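Local coordinates for protein probable glutathione S-transferase (Pseudomonas aeruginosa, PDB 6JWK) that probably isomerises maleylpyruvate with the help of glutathione, as a zeta-class member of the glutathione S-transferase superfamily, at residues B[4-8]-B[208-212]; B[11-15]-B[51-55]. All blocks are in the same frame, centred on the assembly; numbering follows the deposited sequence.

Interaction 1: residues B[4-8]-B[208-212]; sequences YSFFN and QPDYL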
ATOM      1  N   TYR B   4       2.868  13.657 -14.131  1.00 30.48           N
ATOM      2  CA  TYR B   4       4.311  13.922 -14.035  1.00 32.23           C
ATOM      3  C   TYR B   4       4.945  12.566 -13.725  1.00 36.42           C
ATOM      4  O   TYR B   4       4.625  11.960 -12.702  1.00 35.44           O
ATOM      5  CB  TYR B   4       4.564  15.084 -13.060  1.00 30.74           C
ATOM      6  CG  TYR B   4       4.071  16.397 -13.616  1.00 32.90           C
ATOM      7  CD1 TYR B   4       2.724  16.744 -13.551  1.00 31.38           C
ATOM      8  CD2 TYR B   4       4.923  17.226 -14.350  1.00 37.61           C
ATOM      9  CE1 TYR B   4       2.250  17.902 -14.151  1.00 31.15           C
ATOM     10  CE2 TYR B   4       4.463  18.388 -14.957  1.00 35.77           C
ATOM     11  CZ  TYR B   4       3.126  18.731 -14.835  1.00 37.11           C
ATOM     12  OH  TYR B   4       2.640  19.846 -15.439  1.00 36.55           O
ATOM     13  N   SER B   5       5.770  12.085 -14.652  1.00 35.91           N
ATOM     14  CA  SER B   5       6.276  10.697 -14.725  1.00 30.40           C
ATOM     15  C   SER B   5       7.787  10.750 -14.920  1.00 30.58           C
ATOM     16  O   SER B   5       8.248  11.656 -15.583  1.00 35.92           O
ATOM     17  CB  SER B   5       5.582   9.974 -15.867  1.00 30.41           C
ATOM     18  OG  SER B   5       6.356   8.866 -16.367  1.00 30.95           O
ATOM     19  N   PHE B   6       8.533   9.810 -14.368  1.00 29.91           N
ATOM     20  CA  PHE B   6       9.924   9.502 -14.785  1.00 32.35           C
ATOM     21  C   PHE B   6       9.912   8.108 -15.428  1.00 28.67           C
ATOM     22  O   PHE B   6       9.222   7.150 -14.886  1.00 24.41           O
ATOM     23  CB  PHE B   6      10.866   9.644 -13.578  1.00 36.93           C
ATOM     24  CG  PHE B   6      12.281   9.172 -13.809  1.00 41.95           C
ATOM     25  CD1 PHE B   6      13.128   9.856 -14.683  1.00 49.28           C
ATOM     26  CD2 PHE B   6      12.785   8.067 -13.130  1.00 42.93           C
ATOM     27  CE1 PHE B   6      14.441   9.434 -14.879  1.00 45.51           C
ATOM     28  CE2 PHE B   6      14.084   7.625 -13.353  1.00 47.05           C
ATOM     29  CZ  PHE B   6      14.915   8.318 -14.214  1.00 49.32           C
ATOM     30  N   PHE B   7      10.641   7.946 -16.541  1.00 30.51           N
ATOM     31  CA  PHE B   7      10.582   6.699 -17.364  1.00 31.85           C
ATOM     32  C   PHE B   7      10.921   5.485 -16.496  1.00 30.27           C
ATOM     33  O   PHE B   7      10.272   4.433 -16.636  1.00 38.73           O
ATOM     34  CB  PHE B   7      11.424   6.783 -18.644  1.00 32.37           C
ATOM     35  CG  PHE B   7      12.907   6.756 -18.428  1.00 33.42           C
ATOM     36  CD1 PHE B   7      13.574   5.555 -18.318  1.00 35.24           C
ATOM     37  CD2 PHE B   7      13.621   7.932 -18.304  1.00 39.96           C
ATOM     38  CE1 PHE B   7      14.939   5.532 -18.098  1.00 43.89           C
ATOM     39  CE2 PHE B   7      14.992   7.907 -18.127  1.00 42.63           C
ATOM     40  CZ  PHE B   7      15.644   6.708 -18.004  1.00 44.72           C
ATOM     41  N   ASN B   8      11.858   5.631 -15.576  1.00 36.75           N
ATOM     42  CA  ASN B   8      12.419   4.487 -14.816  1.00 39.12           C
ATOM     43  C   ASN B   8      11.761   4.319 -13.440  1.00 39.56           C
ATOM     44  O   ASN B   8      12.204   3.414 -12.687  1.00 40.08           O
ATOM     45  CB  ASN B   8      13.925   4.652 -14.634  1.00 48.17           C
ATOM     46  CG  ASN B   8      14.618   3.416 -15.152  1.00 60.48           C
ATOM     47  OD1 ASN B   8      14.378   3.016 -16.293  1.00 70.01           O
ATOM     48  ND2 ASN B   8      15.409   2.778 -14.307  1.00 64.97           N
ATOM     49  N   GLN B 208       9.062   5.605 -23.562  1.00 23.92           N
ATOM     50  CA  GLN B 208       8.802   6.976 -23.048  1.00 27.77           C
ATOM     51  C   GLN B 208       9.635   7.978 -23.857  1.00 31.02           C
ATOM     52  O   GLN B 208      10.751   7.676 -24.266  1.00 30.84           O
ATOM     53  CB  GLN B 208       9.083   7.045 -21.547  1.00 25.77           C
ATOM     54  CG  GLN B 208       8.110   6.167 -20.744  1.00 25.36           C
ATOM     55  CD  GLN B 208       6.680   6.524 -21.094  1.00 28.56           C
ATOM     56  OE1 GLN B 208       6.291   7.685 -20.956  1.00 26.97           O
ATOM     57  NE2 GLN B 208       5.885   5.546 -21.549  1.00 23.20           N
ATOM     58  N   PRO B 209       9.113   9.197 -24.088  1.00 36.85           N
ATOM     59  CA  PRO B 209       9.917  10.298 -24.649  1.00 38.55           C
ATOM     60  C   PRO B 209      11.225  10.582 -23.895  1.00 37.33           C
ATOM     61  O   PRO B 209      12.171  10.895 -24.524  1.00 43.51           O
ATOM     62  CB  PRO B 209       8.979  11.504 -24.507  1.00 41.86           C
ATOM     63  CG  PRO B 209       7.582  10.884 -24.570  1.00 48.03           C
ATOM     64  CD  PRO B 209       7.720   9.589 -23.789  1.00 40.29           C
ATOM     65  N   ASP B 210      11.262  10.415 -22.573  1.00 42.77           N
ATOM     66  CA  ASP B 210      12.465  10.703 -21.745  1.00 42.69           C
ATOM     67  C   ASP B 210      13.393   9.481 -21.683  1.00 42.85           C
ATOM     68  O   ASP B 210      14.336   9.502 -20.858  1.00 38.53           O
ATOM     69  CB  ASP B 210      12.086  11.233 -20.352  1.00 42.26           C
ATOM     70  CG  ASP B 210      11.158  10.338 -19.545  1.00 52.15           C
ATOM     71  OD1 ASP B 210      10.276   9.708 -20.173  1.00 47.69           O
ATOM     72  OD2 ASP B 210      11.317  10.288 -18.283  1.00 48.91           O
ATOM     73  N   TYR B 211      13.168   8.429 -22.482  1.00 39.03           N
ATOM     74  CA  TYR B 211      14.034   7.219 -22.406  1.00 40.91           C
ATOM     75  C   TYR B 211      15.285   7.381 -23.294  1.00 39.15           C
ATOM     76  O   TYR B 211      15.087   7.651 -24.479  1.00 39.49           O
ATOM     77  CB  TYR B 211      13.268   5.959 -22.827  1.00 38.09           C
ATOM     78  CG  TYR B 211      14.084   4.701 -22.703  1.00 31.95           C
ATOM     79  CD1 TYR B 211      14.327   4.114 -21.479  1.00 35.56           C
ATOM     80  CD2 TYR B 211      14.568   4.067 -23.830  1.00 32.33           C
ATOM     81  CE1 TYR B 211      15.042   2.932 -21.370  1.00 38.47           C
ATOM     82  CE2 TYR B 211      15.314   2.905 -23.739  1.00 29.84           C
ATOM     83  CZ  TYR B 211      15.541   2.325 -22.516  1.00 35.93           C
ATOM     84  OH  TYR B 211      16.260   1.172 -22.455  1.00 34.34           O
ATOM     85  N   LEU B 212      16.470   7.210 -22.690  1.00 46.32           N
ATOM     86  CA  LEU B 212      17.808   6.771 -23.226  1.00 59.35           C
ATOM     87  C   LEU B 212      17.794   6.425 -24.723  1.00 58.95           C
ATOM     88  O   LEU B 212      18.297   5.316 -25.056  1.00 54.70           O
ATOM     89  CB  LEU B 212      18.255   5.527 -22.441  1.00 60.92           C
ATOM     90  CG  LEU B 212      17.971   5.536 -20.938  1.00 71.00           C
ATOM     91  CD1 LEU B 212      18.352   4.201 -20.306  1.00 71.95           C
ATOM     92  CD2 LEU B 212      18.687   6.695 -20.244  1.00 72.55           C
TER
HETATM   93  O   HOH W   1       7.889   9.087 -18.600  1.00 30.24           O
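The C-terminal tail makes a type I turn from Gln208 to Tyr211 and packs on Phe7, just past the end of strand 2-5. Tyr211 N to Gln208 O at 3.1 Å closes it. Phe7 N gives a hydrogen bond to Asp210 OD2 at 3.0 Å. It meets the oxygen on its syn side, but bent (140° at the hydrogen) and tilted out of the carboxylate plane. The same OD2 lies at the edge of the Phe7 ring, 3.3 Å from CD2. Strand 2-5 belongs to the thioredoxin-like N-terminal domain, and the tail follows the helices of the C-terminal domain. Phe7 chi1 of 71° sets CG between its own N and carbonyl carbon, bringing the ring to the turn. Tyr211 CA sits over one face of the Phe7 ring in a CH-pi contact. The Tyr211 ring turns its edge to Phe7 in an offset edge-to-face pair, planes at 88°, with Phe7 CD1 3.6 Å from Tyr211 CD1. Leu212 CD2 touches Phe7 CZ at 3.8 Å. A water accepts a hydrogen bond from Ser5 OG (2.7 Å) and donates to Asp210 OD1 (2.9 Å) and Gln208 OE1 (3.2 Å). Ser5 OG also bonds Arg16 NH1, and Gln208 NE2 bonds Ser204 O.

Interaction 2: residues B[11-15]-B[51-55]; sequences TSYRV and ALPTL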
ATOM      1  N   THR B  11       6.507   3.298  -9.873  1.00 21.48           N
ATOM      2  CA  THR B  11       5.180   3.810  -9.464  1.00 21.11           C
ATOM      3  C   THR B  11       4.649   4.648 -10.630  1.00 19.74           C
ATOM      4  O   THR B  11       3.429   4.630 -10.857  1.00 19.97           O
ATOM      5  CB  THR B  11       5.244   4.549  -8.108  1.00 19.88           C
ATOM      6  OG1 THR B  11       6.275   5.535  -8.238  1.00 20.31           O
ATOM      7  CG2 THR B  11       5.563   3.608  -6.967  1.00 21.25           C
ATOM      8  N   SER B  12       5.505   5.356 -11.352  1.00 19.95           N
ATOM      9  CA  SER B  12       5.073   6.091 -12.583  1.00 22.91           C
ATOM     10  C   SER B  12       4.543   5.081 -13.614  1.00 21.30           C
ATOM     11  O   SER B  12       3.511   5.316 -14.236  1.00 20.08           O
ATOM     12  CB  SER B  12       6.197   6.909 -13.183  1.00 24.09           C
ATOM     13  OG  SER B  12       6.621   7.929 -12.291  1.00 24.34           O
ATOM     14  N   TYR B  13       5.284   4.003 -13.805  1.00 17.67           N
ATOM     15  CA  TYR B  13       4.922   2.937 -14.774  1.00 20.72           C
ATOM     16  C   TYR B  13       3.492   2.439 -14.448  1.00 17.44           C
ATOM     17  O   TYR B  13       2.670   2.301 -15.374  1.00 17.52           O
ATOM     18  CB  TYR B  13       6.024   1.880 -14.727  1.00 19.42           C
ATOM     19  CG  TYR B  13       5.959   0.805 -15.786  1.00 21.79           C
ATOM     20  CD1 TYR B  13       5.056   0.856 -16.845  1.00 20.29           C
ATOM     21  CD2 TYR B  13       6.888  -0.230 -15.775  1.00 20.76           C
ATOM     22  CE1 TYR B  13       5.023  -0.145 -17.813  1.00 21.09           C
ATOM     23  CE2 TYR B  13       6.867  -1.232 -16.743  1.00 21.79           C
ATOM     24  CZ  TYR B  13       5.937  -1.181 -17.767  1.00 21.66           C
ATOM     25  OH  TYR B  13       5.941  -2.163 -18.716  1.00 25.05           O
ATOM     26  N   ARG B  14       3.194   2.146 -13.177  1.00 18.90           N
ATOM     27  CA  ARG B  14       1.849   1.664 -12.736  1.00 19.98           C
ATOM     28  C   ARG B  14       0.777   2.601 -13.295  1.00 18.69           C
ATOM     29  O   ARG B  14      -0.197   2.145 -13.803  1.00 16.16           O
ATOM     30  CB  ARG B  14       1.667   1.658 -11.206  1.00 20.98           C
ATOM     31  CG  ARG B  14       2.568   0.697 -10.445  1.00 21.14           C
ATOM     32  CD  ARG B  14       2.326   0.886  -8.977  1.00 20.28           C
ATOM     33  NE  ARG B  14       3.252   0.101  -8.209  1.00 21.40           N
ATOM     34  CZ  ARG B  14       3.414   0.195  -6.918  1.00 22.42           C
ATOM     35  NH1 ARG B  14       2.742   1.115  -6.243  1.00 19.16           N
ATOM     36  NH2 ARG B  14       4.281  -0.592  -6.304  1.00 22.32           N
ATOM     37  N   VAL B  15       0.963   3.907 -13.158  1.00 19.31           N
ATOM     38  CA  VAL B  15      -0.086   4.886 -13.548  1.00 17.86           C
ATOM     39  C   VAL B  15      -0.096   5.121 -15.050  1.00 17.41           C
ATOM     40  O   VAL B  15      -1.205   5.375 -15.614  1.00 20.15           O
ATOM     41  CB  VAL B  15       0.110   6.211 -12.781  1.00 17.89           C
ATOM     42  CG1 VAL B  15      -0.950   7.216 -13.174  1.00 17.57           C
ATOM     43  CG2 VAL B  15       0.081   5.970 -11.265  1.00 20.17           C
ATOM     44  N   ALA B  51       7.642  13.375  -4.827  1.00 55.01           N
ATOM     45  CA  ALA B  51       7.801  11.946  -5.194  1.00 54.55           C
ATOM     46  C   ALA B  51       6.819  11.610  -6.333  1.00 52.09           C
ATOM     47  O   ALA B  51       5.649  12.016  -6.247  1.00 48.01           O
ATOM     48  CB  ALA B  51       7.608  11.050  -3.991  1.00 55.23           C
ATOM     49  N   LEU B  52       7.307  10.958  -7.391  1.00 45.33           N
ATOM     50  CA  LEU B  52       6.538  10.702  -8.635  1.00 41.04           C
ATOM     51  C   LEU B  52       5.762   9.402  -8.457  1.00 35.19           C
ATOM     52  O   LEU B  52       6.065   8.622  -7.575  1.00 33.52           O
ATOM     53  CB  LEU B  52       7.508  10.630  -9.819  1.00 49.06           C
ATOM     54  CG  LEU B  52       8.297  11.906 -10.129  1.00 56.82           C
ATOM     55  CD1 LEU B  52       9.280  11.653 -11.273  1.00 62.66           C
ATOM     56  CD2 LEU B  52       7.380  13.083 -10.460  1.00 56.99           C
ATOM     57  N   PRO B  53       4.702   9.141  -9.240  1.00 28.51           N
ATOM     58  CA  PRO B  53       4.168  10.130 -10.174  1.00 27.57           C
ATOM     59  C   PRO B  53       3.295  11.186  -9.461  1.00 29.10           C
ATOM     60  O   PRO B  53       2.912  10.961  -8.348  1.00 28.17           O
ATOM     61  CB  PRO B  53       3.332   9.274 -11.107  1.00 27.44           C
ATOM     62  CG  PRO B  53       2.805   8.173 -10.200  1.00 27.62           C
ATOM     63  CD  PRO B  53       3.888   7.915  -9.173  1.00 30.01           C
ATOM     64  N   THR B  54       2.909  12.255 -10.155  1.00 26.81           N
ATOM     65  CA  THR B  54       1.907  13.205  -9.651  1.00 25.40           C
ATOM     66  C   THR B  54       0.861  13.402 -10.724  1.00 23.68           C
ATOM     67  O   THR B  54       1.229  13.921 -11.792  1.00 24.18           O
ATOM     68  CB  THR B  54       2.554  14.547  -9.242  1.00 28.37           C
ATOM     69  OG1 THR B  54       3.634  14.266  -8.360  1.00 29.28           O
ATOM     70  CG2 THR B  54       1.596  15.475  -8.532  1.00 27.17           C
ATOM     71  N   LEU B  55      -0.393  13.091 -10.424  1.00 25.90           N
ATOM     72  CA  LEU B  55      -1.507  13.441 -11.324  1.00 29.04           C
ATOM     73  C   LEU B  55      -1.927  14.870 -10.992  1.00 31.58           C
ATOM     74  O   LEU B  55      -2.051  15.158  -9.788  1.00 31.51           O
ATOM     75  CB  LEU B  55      -2.660  12.469 -11.116  1.00 31.60           C
ATOM     76  CG  LEU B  55      -3.836  12.723 -12.055  1.00 31.91           C
ATOM     77  CD1 LEU B  55      -3.524  12.187 -13.432  1.00 33.03           C
ATOM     78  CD2 LEU B  55      -5.115  12.131 -11.502  1.00 33.97           C
TER
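The flat cis peptide between Leu52 and Pro53 brings the proline ring against helix 10-22, with its CB, CG and CD carbons turned to the helix. Thr11 OG1 approaches this peptide from out of its plane. It lies 3.2 Å from Leu52 O and 3.5 Å from Pro53 CD. Within the helix, the methyl CG2 of Thr11 lies over one face of the Arg14 guanidinium, toward its rim.

Thr11 OG1 is within hydrogen-bonding distance of Leu52 O, but the hydroxyl also has a weak bond with Ser9 OG. The threonine chi1 of 53° puts OG1 between the backbone N and the carbonyl carbon, and this turns it to the loop. Ser12 OG packs against carbon, 3.7 Å from Pro53 CB and 3.8 Å from Leu52 CB. Its polar needs are met by Ser9 OG and, weakly, by Phe6 N. Further along the helix, Val15 CG2 meets Pro53 CG at 3.7 Å. Here the two side chains cross obliquely and the contact is purely apolar.

A cis proline just before strand 54-56 is a hallmark of the thioredoxin-like fold. In glutathione transferases the backbone of the residue before it commonly binds the cysteinyl part of glutathione. Leu52 holds that place here. Thr11, Ser12 and Arg14 fall within the zeta-class signature SSCXWRVRIAL, with threonine at its cysteine position. A sulfate ion, probably from the crystallisation liquor, lies about 4 Å from the Thr11 side chain, consistent with a pocket here.

Pro53 and Val15 both also touch Leu3 of strand 2-5. Val15 continues onto Ser66 and Ile69 of helix 66-76, and Leu55 packs on Ile69 and Tyr72. Arg14 NH1 bonds Ser66 OG. On another side of the helix, Tyr13 packs against Val168 and Pro169 of helix 162-176.

The chain starts with strand 2-5 and passes through residues 6-8 into helix 10-22. The helix is met by the loop ahead of strand 54-56. Interaction 2 closes a loop within the N-terminal domain. After strands 54-56 and 62-63 and helix 66-76 the chain runs through the helical C-terminal domain and returns at 208-212, where interaction 1 closes a loop of about 200 residues. Interaction 2 is nested inside it. The contacts touch, their centres about 11 Å apart. Strands 2-5 and 54-56 are antiparallel neighbours, with a probable hydrogen bond from Tyr4 N to Thr54 O. Phe6 CB packs on Leu52 CD1. Interaction 1 ties the two domains together, and interaction 2 joins helix to sheet.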